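Local structure of flagellar regulatory protein C (Vibrio cholerae, 4QHS) at residues K33-D38 and R56-A61; E135-R140 and R144-L149; K162-V165 and H169-E172; D194-A199 and N220-L225. The protein probably couples ATP hydrolysis by its heptameric AAA+ domain to activation of sigma-54-dependent transcription of flagellar genes. All coordinates share one frame; numbering follows the deposited sequence.

Contact 1: residues K33-D38 and R56-A61; sequences KVAKTD and RYIHNA
Ala35, on helix 23-35, points its methyl at helix 51-61 and meets it between Ile58 and Ala61. CB of Ala35 lies 3.7 Å from CB of Ala61, which comes to it from the side, while the same Ala35 CB sits 3.5 Å from the carbonyl O of Ile58. Of the Ile58 side chain it is CG2 that comes near: anti to the backbone N, it lies alongside Ala35 at 4.0 Å from CB. With such small groups between them the backbones come close, CA of Ala35 being 5.0 Å from CA of Ile58. Helix 51-61 is the one that follows the P-loop of this AAA+ domain, and the contact packs helix 23-35 against it beside the central parallel sheet, where Ile58 also touches Val41 and Leu154. Beyond Ala35 the chain turns toward strand 41-44. Thr37 folds back on Val34: its OG1 bonds Val34 O at 2.9 Å, in the carbonyl plane and on a lone pair, and its backbone N reaches the same oxygen at 2.6 Å. Arg152 also donates to Val34 O, and the Val34 side chain packs on Ile246 of a neighbouring subunit.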
loop_
_atom_site.group_PDB
_atom_site.type_symbol
_atom_site.label_atom_id
_atom_site.label_comp_id
_atom_site.label_asym_id
_atom_site.label_seq_id
_atom_site.Cartn_x
_atom_site.Cartn_y
_atom_site.Cartn_z
ATOM N N LYS A 33 42.828 -33.832 1.466
ATOM C CA LYS A 33 42.086 -34.822 0.736
ATOM C C LYS A 33 41.139 -34.237 -0.292
ATOM O O LYS A 33 41.230 -34.611 -1.427
ATOM C CB LYS A 33 41.346 -35.765 1.667
ATOM C CG LYS A 33 42.056 -37.044 1.925
ATOM C CD LYS A 33 41.455 -37.800 3.063
ATOM C CE LYS A 33 42.057 -39.160 3.218
ATOM N NZ LYS A 33 41.461 -39.858 4.345
ATOM N N VAL A 34 40.234 -33.342 0.083
ATOM C CA VAL A 34 39.313 -32.768 -0.916
ATOM C C VAL A 34 40.047 -32.037 -1.998
ATOM O O VAL A 34 39.651 -32.087 -3.168
ATOM C CB VAL A 34 38.307 -31.702 -0.393
ATOM C CG1 VAL A 34 36.868 -32.148 -0.622
ATOM C CG2 VAL A 34 38.614 -31.246 1.004
ATOM N N ALA A 35 41.084 -31.317 -1.580
ATOM C CA ALA A 35 41.786 -30.402 -2.470
ATOM C C ALA A 35 42.227 -31.138 -3.722
ATOM O O ALA A 35 42.094 -30.622 -4.817
ATOM C CB ALA A 35 42.971 -29.760 -1.763
ATOM N N LYS A 36 42.683 -32.353 -3.551
ATOM C CA LYS A 36 43.121 -33.139 -4.661
ATOM C C LYS A 36 42.013 -33.466 -5.635
ATOM O O LYS A 36 42.279 -33.839 -6.746
ATOM C CB LYS A 36 43.814 -34.394 -4.163
ATOM C CG LYS A 36 45.205 -34.129 -3.677
ATOM C CD LYS A 36 45.422 -34.617 -2.270
ATOM C CE LYS A 36 46.603 -35.574 -2.167
ATOM N NZ LYS A 36 46.187 -37.001 -2.138
ATOM N N THR A 37 40.771 -33.300 -5.224
ATOM C CA THR A 37 39.642 -33.532 -6.108
ATOM C C THR A 37 38.982 -32.259 -6.609
ATOM O O THR A 37 39.446 -31.190 -6.355
ATOM C CB THR A 37 38.591 -34.400 -5.444
ATOM O OG1 THR A 37 37.736 -33.599 -4.648
ATOM C CG2 THR A 37 39.239 -35.414 -4.577
ATOM N N ASP A 38 37.887 -32.407 -7.330
ATOM C CA ASP A 38 37.165 -31.291 -7.885
ATOM C C ASP A 38 35.876 -31.010 -7.145
ATOM O O ASP A 38 35.093 -30.201 -7.559
ATOM C CB ASP A 38 36.833 -31.553 -9.345
ATOM C CG ASP A 38 37.753 -30.831 -10.298
ATOM O OD1 ASP A 38 38.546 -29.987 -9.877
ATOM O OD2 ASP A 38 37.687 -31.110 -11.492
ATOM N N ARG A 56 41.934 -20.767 0.439
ATOM C CA ARG A 56 43.055 -20.450 -0.419
ATOM C C ARG A 56 44.070 -21.589 -0.323
ATOM O O ARG A 56 44.752 -21.919 -1.295
ATOM C CB ARG A 56 43.671 -19.106 -0.032
ATOM C CG ARG A 56 44.477 -18.436 -1.146
ATOM C CD ARG A 56 44.580 -16.926 -0.937
ATOM N NE ARG A 56 43.263 -16.290 -0.883
ATOM C CZ ARG A 56 42.779 -15.656 0.181
ATOM N NH1 ARG A 56 43.512 -15.553 1.286
ATOM N NH2 ARG A 56 41.565 -15.116 0.139
ATOM N N TYR A 57 44.138 -22.204 0.852
ATOM C CA TYR A 57 44.976 -23.375 1.060
ATOM C C TYR A 57 44.494 -24.522 0.180
ATOM O O TYR A 57 45.282 -25.252 -0.412
ATOM C CB TYR A 57 44.947 -23.779 2.525
ATOM C CG TYR A 57 45.649 -25.068 2.839
ATOM C CD1 TYR A 57 45.023 -26.294 2.644
ATOM C CD2 TYR A 57 46.930 -25.064 3.361
ATOM C CE1 TYR A 57 45.667 -27.475 2.942
ATOM C CE2 TYR A 57 47.580 -26.243 3.669
ATOM C CZ TYR A 57 46.944 -27.445 3.455
ATOM O OH TYR A 57 47.595 -28.621 3.762
ATOM N N ILE A 58 43.182 -24.683 0.102
ATOM C CA ILE A 58 42.632 -25.754 -0.702
ATOM C C ILE A 58 43.010 -25.551 -2.177
ATOM O O ILE A 58 43.453 -26.488 -2.846
ATOM C CB ILE A 58 41.111 -25.844 -0.524
ATOM C CG1 ILE A 58 40.811 -26.462 0.844
ATOM C CG2 ILE A 58 40.494 -26.671 -1.644
ATOM C CD1 ILE A 58 39.351 -26.516 1.208
ATOM N N HIS A 59 42.867 -24.317 -2.655
ATOM C CA HIS A 59 43.213 -23.959 -4.032
ATOM C C HIS A 59 44.643 -24.346 -4.361
ATOM O O HIS A 59 44.901 -24.995 -5.367
ATOM C CB HIS A 59 43.026 -22.460 -4.256
ATOM C CG HIS A 59 43.336 -22.013 -5.644
ATOM N ND1 HIS A 59 42.459 -22.192 -6.694
ATOM C CD2 HIS A 59 44.424 -21.389 -6.161
ATOM C CE1 HIS A 59 42.991 -21.694 -7.797
ATOM N NE2 HIS A 59 44.180 -21.196 -7.500
ATOM N N ASN A 60 45.564 -23.958 -3.486
ATOM C CA ASN A 60 46.980 -24.181 -3.719
ATOM C C ASN A 60 47.371 -25.641 -3.605
ATOM O O ASN A 60 48.401 -26.045 -4.141
ATOM C CB ASN A 60 47.824 -23.337 -2.753
ATOM C CG ASN A 60 47.580 -21.844 -2.920
ATOM O OD1 ASN A 60 47.402 -21.351 -4.037
ATOM N ND2 ASN A 60 47.563 -21.118 -1.810
ATOM N N ALA A 61 46.554 -26.442 -2.924
ATOM C CA ALA A 61 46.883 -27.859 -2.773
ATOM C C ALA A 61 46.268 -28.674 -3.904
ATOM O O ALA A 61 46.547 -29.857 -4.062
ATOM C CB ALA A 61 46.414 -28.376 -1.429
#

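Contact 2: residues E135-R140 and R144-L149; sequences EREVER and RKSIKL
A two-stranded antiparallel hairpin at the surface joins strands 137-139 and 146-148, with Val138 opposite Ile147 as the hydrogen-bonded pair. Val138 N donates to Ile147 O at 2.9 Å, and Ile147 N returns a bond of 2.6 Å to Val138 O. A further bond, 3.1 Å from Leu149 N to Arg136 O, extends the pairing to where the chain leaves helix 123-135. On the face of Val138 and Ile147, CG1 of Val138, set between its own backbone N and carbonyl carbon (chi1 61°), is 4.1 Å from CB of Ile147, and Leu149, just past the strand, adds its CD1 at 3.7 Å from that CG1. The other face is polar. Glu137, extended beyond CG, runs side by side with Lys148, OE2 lying 3.5 Å from the lysine CD, and its OE1 takes a weak bond from Ser146 OG. The ammonium stays 4.5 Å from OE2, measured to NZ, too far for a salt bridge. The guanidinium of Arg140 makes salt bridges with Glu106 and Glu90, and Arg144 packs on Gly96 of a neighbouring subunit, within that subunit's GAFTGA motif. Such a hairpin, inserted before the strand that carries the first sensor motif and set close to the GAFTGA loop, is typical of AAA+ activators of sigma-54 RNA polymerase.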
loop_
_atom_site.group_PDB
_atom_site.type_symbol
_atom_site.label_atom_id
_atom_site.label_comp_id
_atom_site.label_asym_id
_atom_site.label_seq_id
_atom_site.Cartn_x
_atom_site.Cartn_y
_atom_site.Cartn_z
ATOM N N GLU A 135 24.598 -27.665 -14.815
ATOM C CA GLU A 135 24.870 -27.632 -16.241
ATOM C C GLU A 135 26.319 -27.297 -16.494
ATOM O O GLU A 135 26.810 -27.490 -17.608
ATOM C CB GLU A 135 23.977 -26.608 -16.957
ATOM C CG GLU A 135 22.484 -26.746 -16.680
ATOM C CD GLU A 135 21.937 -28.103 -17.071
ATOM O OE1 GLU A 135 22.446 -28.709 -18.043
ATOM O OE2 GLU A 135 20.997 -28.575 -16.400
ATOM N N ARG A 136 26.982 -26.789 -15.486
ATOM C CA ARG A 136 28.306 -26.297 -15.667
ATOM C C ARG A 136 28.315 -25.308 -16.813
ATOM O O ARG A 136 29.098 -25.408 -17.708
ATOM C CB ARG A 136 29.236 -27.449 -15.935
ATOM C CG ARG A 136 29.807 -28.052 -14.702
ATOM C CD ARG A 136 30.073 -26.981 -13.665
ATOM N NE ARG A 136 30.302 -27.508 -12.323
ATOM C CZ ARG A 136 30.696 -26.768 -11.299
ATOM N NH1 ARG A 136 30.901 -25.474 -11.466
ATOM N NH2 ARG A 136 30.889 -27.324 -10.113
ATOM N N GLU A 137 27.414 -24.350 -16.747
ATOM C CA GLU A 137 27.247 -23.273 -17.709
ATOM C C GLU A 137 26.666 -22.074 -16.979
ATOM O O GLU A 137 25.928 -22.230 -15.999
ATOM C CB GLU A 137 26.322 -23.678 -18.858
ATOM C CG GLU A 137 26.940 -24.632 -19.857
ATOM C CD GLU A 137 25.979 -25.021 -20.961
ATOM O OE1 GLU A 137 24.801 -24.601 -20.899
ATOM O OE2 GLU A 137 26.406 -25.747 -21.888
ATOM N N VAL A 138 26.967 -20.892 -17.472
ATOM C CA VAL A 138 26.416 -19.689 -16.919
ATOM C C VAL A 138 25.929 -18.752 -17.992
ATOM O O VAL A 138 26.324 -18.839 -19.114
ATOM C CB VAL A 138 27.407 -18.994 -15.998
ATOM C CG1 VAL A 138 28.625 -18.609 -16.738
ATOM C CG2 VAL A 138 26.783 -17.810 -15.393
ATOM N N GLU A 139 25.033 -17.872 -17.622
ATOM C CA GLU A 139 24.463 -16.917 -18.523
ATOM C C GLU A 139 24.508 -15.595 -17.860
ATOM O O GLU A 139 24.250 -15.503 -16.707
ATOM C CB GLU A 139 23.021 -17.233 -18.751
ATOM C CG GLU A 139 22.740 -17.805 -20.052
ATOM C CD GLU A 139 21.835 -18.979 -19.949
ATOM O OE1 GLU A 139 22.035 -19.800 -19.035
ATOM O OE2 GLU A 139 20.919 -19.085 -20.784
ATOM N N ARG A 140 24.812 -14.563 -18.603
ATOM C CA ARG A 140 24.846 -13.240 -18.046
ATOM C C ARG A 140 23.442 -12.709 -17.949
ATOM O O ARG A 140 22.596 -13.126 -18.695
ATOM C CB ARG A 140 25.680 -12.328 -18.923
ATOM C CG ARG A 140 27.162 -12.428 -18.728
ATOM C CD ARG A 140 27.851 -11.647 -19.769
ATOM N NE ARG A 140 29.285 -11.770 -19.718
ATOM C CZ ARG A 140 30.105 -11.070 -20.475
ATOM N NH1 ARG A 140 29.625 -10.221 -21.330
ATOM N NH2 ARG A 140 31.390 -11.227 -20.380
ATOM N N ARG A 144 20.862 -14.663 -23.422
ATOM C CA ARG A 144 20.530 -16.064 -23.378
ATOM C C ARG A 144 21.645 -16.925 -23.925
ATOM O O ARG A 144 21.457 -18.085 -24.171
ATOM C CB ARG A 144 19.163 -16.352 -23.999
ATOM C CG ARG A 144 18.103 -15.277 -23.702
ATOM C CD ARG A 144 17.024 -15.699 -22.670
ATOM N NE ARG A 144 15.866 -14.790 -22.626
ATOM C CZ ARG A 144 15.047 -14.637 -21.582
ATOM N NH1 ARG A 144 15.234 -15.322 -20.469
ATOM N NH2 ARG A 144 14.028 -13.805 -21.644
ATOM N N LYS A 145 22.828 -16.360 -24.065
ATOM C CA LYS A 145 23.982 -17.169 -24.400
ATOM C C LYS A 145 24.562 -17.790 -23.134
ATOM O O LYS A 145 24.815 -17.099 -22.149
ATOM C CB LYS A 145 25.035 -16.340 -25.124
ATOM C CG LYS A 145 26.054 -17.180 -25.850
ATOM C CD LYS A 145 26.687 -16.384 -26.963
ATOM C CE LYS A 145 27.481 -15.236 -26.400
ATOM N NZ LYS A 145 28.594 -15.762 -25.563
ATOM N N SER A 146 24.740 -19.101 -23.141
ATOM C CA SER A 146 25.377 -19.741 -22.002
ATOM C C SER A 146 26.875 -19.924 -22.255
ATOM O O SER A 146 27.292 -20.378 -23.316
ATOM C CB SER A 146 24.709 -21.084 -21.689
ATOM O OG SER A 146 24.963 -22.026 -22.713
ATOM N N ILE A 147 27.677 -19.544 -21.269
ATOM C CA ILE A 147 29.117 -19.759 -21.308
ATOM C C ILE A 147 29.473 -21.054 -20.573
ATOM O O ILE A 147 29.105 -21.241 -19.409
ATOM C CB ILE A 147 29.883 -18.573 -20.673
ATOM C CG1 ILE A 147 29.601 -17.278 -21.437
ATOM C CG2 ILE A 147 31.377 -18.835 -20.646
ATOM C CD1 ILE A 147 28.854 -16.244 -20.612
ATOM N N LYS A 148 30.169 -21.952 -21.265
ATOM C CA LYS A 148 30.679 -23.182 -20.663
ATOM C C LYS A 148 31.628 -22.870 -19.510
ATOM O O LYS A 148 32.493 -21.997 -19.639
ATOM C CB LYS A 148 31.403 -24.020 -21.708
ATOM C CG LYS A 148 30.900 -25.437 -21.815
ATOM C CD LYS A 148 29.798 -25.556 -22.866
ATOM C CE LYS A 148 30.372 -25.627 -24.281
ATOM N NZ LYS A 148 29.293 -25.696 -25.319
ATOM N N LEU A 149 31.531 -23.623 -18.429
ATOM C CA LEU A 149 32.342 -23.393 -17.258
ATOM C C LEU A 149 33.204 -24.564 -16.854
ATOM O O LEU A 149 32.851 -25.689 -17.052
ATOM C CB LEU A 149 31.452 -23.028 -16.094
ATOM C CG LEU A 149 30.905 -21.622 -16.037
ATOM C CD1 LEU A 149 30.073 -21.438 -14.835
ATOM C CD2 LEU A 149 32.035 -20.660 -16.012
#

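Contact 3: residues K162-V165 and H169-E172; sequences KQYV and HFRE. With EDO (1,2-ethanediol), chain H.
The CB of His169 sits almost exactly over the centre of the Tyr164 ring, a CH-pi contact of 3.7 Å to the centroid, only 11° off the ring normal. The imidazole itself continues past the ring obliquely, its plane turned 53° from the phenol's, with CD2 of His169 3.8 Å from CE1 of Tyr164. The backbone puts CB over the ring; chi1 of -60° then sets the imidazole beside the backbone N of His169, anti to the carbonyl carbon. A backbone bond joins the same two residues: His169 N donates to Tyr164 O at 3.0 Å, closing the turn after helix 161-166. Next along the chain, Phe170 lays its CB 4.0 Å from CD2 of Tyr164, and Val165 CG2 lies near the edge of the phenylalanine ring. Val165 CA also approaches Phe170 O at 3.5 Å as a CA-H...O contact. At the start of helix 172-178 an ethanediol, probably from the crystallisation liquor, takes a nearly straight bond from Glu172 N to its O2 at 3.0 Å, and its C1 lies over one face of the Arg171 guanidinium. Arg171 forms a salt bridge to Asp173 and bonds Ala75 O of a neighbouring subunit. The sequence FREDLYYRL starting at Phe170 matches the segment that carries the arginine fingers in related sigma-54 activators, consistent with this turn lying at the subunit interface near an ATPase site.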
loop_
_atom_site.group_PDB
_atom_site.type_symbol
_atom_site.label_atom_id
_atom_site.label_comp_id
_atom_site.label_asym_id
_atom_site.label_seq_id
_atom_site.Cartn_x
_atom_site.Cartn_y
_atom_site.Cartn_z
ATOM N N LYS A 162 21.599 -27.076 7.118
ATOM C CA LYS A 162 20.535 -28.076 7.200
ATOM C C LYS A 162 19.277 -27.484 7.867
ATOM O O LYS A 162 18.155 -27.691 7.394
ATOM C CB LYS A 162 21.038 -29.307 7.951
ATOM C CG LYS A 162 20.000 -30.382 8.242
ATOM C CD LYS A 162 20.671 -31.600 8.892
ATOM C CE LYS A 162 19.661 -32.613 9.434
ATOM N NZ LYS A 162 18.921 -33.330 8.352
ATOM N N GLN A 163 19.455 -26.721 8.942
ATOM C CA GLN A 163 18.294 -26.142 9.608
ATOM C C GLN A 163 17.700 -25.011 8.761
ATOM O O GLN A 163 16.479 -24.847 8.701
ATOM C CB GLN A 163 18.660 -25.682 11.027
ATOM C CG GLN A 163 18.853 -26.909 11.952
ATOM C CD GLN A 163 18.974 -26.598 13.442
ATOM O OE1 GLN A 163 18.079 -26.927 14.235
ATOM N NE2 GLN A 163 20.103 -26.013 13.837
ATOM N N TYR A 164 18.570 -24.279 8.069
ATOM C CA TYR A 164 18.163 -23.225 7.150
ATOM C C TYR A 164 17.299 -23.801 6.012
ATOM O O TYR A 164 16.330 -23.179 5.567
ATOM C CB TYR A 164 19.405 -22.503 6.596
ATOM C CG TYR A 164 19.213 -21.015 6.396
ATOM C CD1 TYR A 164 18.578 -20.240 7.359
ATOM C CD2 TYR A 164 19.674 -20.381 5.246
ATOM C CE1 TYR A 164 18.395 -18.872 7.175
ATOM C CE2 TYR A 164 19.505 -19.021 5.057
ATOM C CZ TYR A 164 18.864 -18.267 6.021
ATOM O OH TYR A 164 18.691 -16.910 5.823
ATOM N N VAL A 165 17.651 -24.996 5.553
ATOM C CA VAL A 165 16.788 -25.756 4.654
ATOM C C VAL A 165 15.430 -26.026 5.301
ATOM O O VAL A 165 14.383 -25.792 4.698
ATOM C CB VAL A 165 17.418 -27.105 4.272
ATOM C CG1 VAL A 165 16.402 -28.010 3.579
ATOM C CG2 VAL A 165 18.647 -26.888 3.418
ATOM N N HIS A 169 14.390 -21.528 3.905
ATOM C CA HIS A 169 15.154 -20.395 3.397
ATOM C C HIS A 169 16.277 -20.839 2.470
ATOM O O HIS A 169 16.969 -20.016 1.881
ATOM C CB HIS A 169 15.743 -19.580 4.552
ATOM C CG HIS A 169 14.717 -19.013 5.477
ATOM N ND1 HIS A 169 13.595 -18.348 5.027
ATOM C CD2 HIS A 169 14.638 -19.014 6.830
ATOM C CE1 HIS A 169 12.866 -17.973 6.064
ATOM N NE2 HIS A 169 13.478 -18.359 7.169
ATOM N N PHE A 170 16.478 -22.142 2.350
ATOM C CA PHE A 170 17.546 -22.639 1.496
ATOM C C PHE A 170 17.075 -23.877 0.760
ATOM O O PHE A 170 16.435 -24.741 1.342
ATOM C CB PHE A 170 18.793 -22.942 2.326
ATOM C CG PHE A 170 20.091 -22.820 1.554
ATOM C CD1 PHE A 170 20.665 -21.571 1.310
ATOM C CD2 PHE A 170 20.752 -23.947 1.107
ATOM C CE1 PHE A 170 21.876 -21.451 0.609
ATOM C CE2 PHE A 170 21.951 -23.842 0.416
ATOM C CZ PHE A 170 22.518 -22.582 0.166
ATOM N N ARG A 171 17.367 -23.945 -0.528
ATOM C CA ARG A 171 16.962 -25.092 -1.321
ATOM C C ARG A 171 17.634 -26.366 -0.827
ATOM O O ARG A 171 18.849 -26.406 -0.579
ATOM C CB ARG A 171 17.297 -24.889 -2.812
ATOM C CG ARG A 171 16.596 -23.727 -3.505
ATOM C CD ARG A 171 16.996 -23.702 -4.979
ATOM N NE ARG A 171 16.560 -24.930 -5.646
ATOM C CZ ARG A 171 15.423 -25.053 -6.332
ATOM N NH1 ARG A 171 14.603 -24.011 -6.462
ATOM N NH2 ARG A 171 15.107 -26.213 -6.895
ATOM N N GLU A 172 16.844 -27.421 -0.739
ATOM C CA GLU A 172 17.348 -28.717 -0.339
ATOM C C GLU A 172 18.314 -29.266 -1.386
ATOM O O GLU A 172 19.411 -29.718 -1.050
ATOM C CB GLU A 172 16.175 -29.683 -0.110
ATOM C CG GLU A 172 16.548 -30.993 0.532
ATOM C CD GLU A 172 15.323 -31.835 0.835
ATOM O OE1 GLU A 172 15.333 -32.558 1.854
ATOM O OE2 GLU A 172 14.349 -31.753 0.055
HETATM C C1 EDO H . 14.511 -27.325 -3.687
HETATM O O1 EDO H . 15.112 -28.589 -3.329
HETATM C C2 EDO H . 13.458 -26.852 -2.678
HETATM O O2 EDO H . 13.961 -26.907 -1.331
#

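Contact 4: residues D194-A199 and N220-L225; sequences DIEPLA and NAITKL
In both Glu196 and Ile222 a gamma carbon stands anti to the backbone N: CG in Glu196 (chi1 167°), CG2 in Ile222, whose CG1 is beside the N (chi1 -63°). The glutamate chain stays extended, carrying the carboxylate across to helix 219-226, and in Ile222 a second torsion of -94° swings CD1 toward it. The two side chains cross at about a right angle, and the carboxylate rests on the two methyls: OE1 is 3.5 Å from CG2 of Ile222, OE2 is 3.5 Å from its CD1. These are van der Waals contacts, and no hydrogen bond links the two segments. One turn along helix 219-226, the packing is looser. Ile195 directs CG2 at Leu225, 4.3 Å from its carbonyl O and 4.5 Å from its CB. That carbonyl is bonded by the indole NE1 of Trp230, and the Leu225 side chain also packs on Val240 of helix 233-247. Leu198, from the same turn of helix 195-208 as Ile195, touches Val234 and Leu237. Helices 195-208, 219-226 and 233-247 thus gather into the small helical lid that follows the nucleotide-binding core in AAA+ proteins.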
loop_
_atom_site.group_PDB
_atom_site.type_symbol
_atom_site.label_atom_id
_atom_site.label_comp_id
_atom_site.label_asym_id
_atom_site.label_seq_id
_atom_site.Cartn_x
_atom_site.Cartn_y
_atom_site.Cartn_z
ATOM N N ASP A 194 45.847 -22.636 19.168
ATOM C CA ASP A 194 46.116 -21.970 17.910
ATOM C C ASP A 194 46.420 -20.513 18.143
ATOM O O ASP A 194 47.068 -19.874 17.357
ATOM C CB ASP A 194 44.924 -22.105 16.974
ATOM C CG ASP A 194 44.889 -23.418 16.261
ATOM O OD1 ASP A 194 45.912 -24.098 16.215
ATOM O OD2 ASP A 194 43.833 -23.786 15.743
ATOM N N ILE A 195 45.943 -20.023 19.266
ATOM C CA ILE A 195 46.006 -18.629 19.644
ATOM C C ILE A 195 47.393 -18.001 19.634
ATOM O O ILE A 195 47.641 -17.066 18.914
ATOM C CB ILE A 195 45.354 -18.463 20.988
ATOM C CG1 ILE A 195 43.860 -18.602 20.837
ATOM C CG2 ILE A 195 45.628 -17.148 21.552
ATOM C CD1 ILE A 195 43.178 -18.924 22.082
ATOM N N GLU A 196 48.308 -18.528 20.415
ATOM C CA GLU A 196 49.643 -18.001 20.402
ATOM C C GLU A 196 50.293 -18.045 19.040
ATOM O O GLU A 196 50.920 -17.113 18.642
ATOM C CB GLU A 196 50.511 -18.655 21.465
ATOM C CG GLU A 196 51.981 -18.386 21.300
ATOM C CD GLU A 196 52.782 -18.748 22.513
ATOM O OE1 GLU A 196 52.248 -19.431 23.385
ATOM O OE2 GLU A 196 53.946 -18.343 22.606
ATOM N N PRO A 197 50.150 -19.128 18.311
ATOM C CA PRO A 197 50.757 -19.193 16.989
ATOM C C PRO A 197 50.138 -18.182 16.042
ATOM O O PRO A 197 50.818 -17.611 15.216
ATOM C CB PRO A 197 50.426 -20.596 16.530
ATOM C CG PRO A 197 50.132 -21.340 17.710
ATOM C CD PRO A 197 49.873 -20.460 18.849
ATOM N N LEU A 198 48.841 -17.972 16.167
ATOM C CA LEU A 198 48.150 -16.985 15.362
ATOM C C LEU A 198 48.559 -15.582 15.765
ATOM O O LEU A 198 48.871 -14.767 14.940
ATOM C CB LEU A 198 46.639 -17.167 15.480
ATOM C CG LEU A 198 45.777 -16.490 14.434
ATOM C CD1 LEU A 198 46.238 -16.788 13.063
ATOM C CD2 LEU A 198 44.377 -16.919 14.611
ATOM N N ALA A 199 48.569 -15.332 17.055
ATOM C CA ALA A 199 48.954 -14.042 17.580
ATOM C C ALA A 199 50.269 -13.549 17.026
ATOM O O ALA A 199 50.352 -12.481 16.491
ATOM C CB ALA A 199 49.013 -14.111 19.060
ATOM N N ASN A 220 53.043 -13.648 30.506
ATOM C CA ASN A 220 51.892 -13.299 31.283
ATOM C C ASN A 220 50.822 -12.741 30.383
ATOM O O ASN A 220 49.662 -12.774 30.718
ATOM C CB ASN A 220 52.274 -12.273 32.330
ATOM C CG ASN A 220 52.582 -12.898 33.659
ATOM O OD1 ASN A 220 52.719 -14.104 33.761
ATOM N ND2 ASN A 220 52.703 -12.080 34.684
ATOM N N ALA A 221 51.243 -12.225 29.240
ATOM C CA ALA A 221 50.345 -11.715 28.231
ATOM C C ALA A 221 49.780 -12.870 27.453
ATOM O O ALA A 221 48.633 -12.884 27.104
ATOM C CB ALA A 221 51.069 -10.791 27.316
ATOM N N ILE A 222 50.604 -13.857 27.200
ATOM C CA ILE A 222 50.151 -15.024 26.504
ATOM C C ILE A 222 49.043 -15.685 27.283
ATOM O O ILE A 222 48.032 -16.072 26.762
ATOM C CB ILE A 222 51.272 -16.004 26.358
ATOM C CG1 ILE A 222 52.371 -15.394 25.519
ATOM C CG2 ILE A 222 50.781 -17.227 25.705
ATOM C CD1 ILE A 222 52.263 -15.734 24.122
ATOM N N THR A 223 49.259 -15.805 28.564
ATOM C CA THR A 223 48.332 -16.501 29.396
ATOM C C THR A 223 47.036 -15.724 29.380
ATOM O O THR A 223 45.965 -16.275 29.341
ATOM C CB THR A 223 48.914 -16.614 30.818
ATOM O OG1 THR A 223 50.015 -17.509 30.800
ATOM C CG2 THR A 223 47.904 -17.119 31.777
ATOM N N LYS A 224 47.172 -14.414 29.406
ATOM C CA LYS A 224 46.040 -13.519 29.377
ATOM C C LYS A 224 45.298 -13.703 28.091
ATOM O O LYS A 224 44.105 -13.780 28.069
ATOM C CB LYS A 224 46.534 -12.107 29.460
ATOM C CG LYS A 224 45.478 -11.087 29.504
ATOM C CD LYS A 224 45.836 -10.104 30.543
ATOM C CE LYS A 224 45.447 -8.740 30.158
ATOM N NZ LYS A 224 46.279 -7.763 30.848
ATOM N N LEU A 225 46.039 -13.789 27.012
ATOM C CA LEU A 225 45.441 -14.096 25.708
ATOM C C LEU A 225 44.792 -15.499 25.684
ATOM O O LEU A 225 43.718 -15.676 25.106
ATOM C CB LEU A 225 46.491 -13.994 24.587
ATOM C CG LEU A 225 46.792 -12.707 23.792
ATOM C CD1 LEU A 225 45.593 -11.753 23.676
ATOM C CD2 LEU A 225 48.005 -11.974 24.287
#

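Contacts 1, 2 and 3 belong to the sigma-54 interaction domain, contact 4 to the lid. Contacts 1 and 4 are both partly buried meetings of helices, made without hydrogen bonds between their segments; contact 1 is the tighter, relying on small alanines, whereas contact 4 uses long side chains. Contacts 2 and 3 lie at the surface and are held by backbone hydrogen bonds, three in the hairpin and one in the turn, with side chains added on top. Helix 123-135 relates these two: contact 2 starts at its end, and contact 3 packs against it. Contacts 2 and 4 lie on opposite sides of the chain's centre, their own centres about 48 Å apart. Neighbouring subunits reach contacts 1, 2 and 3, but not contact 4.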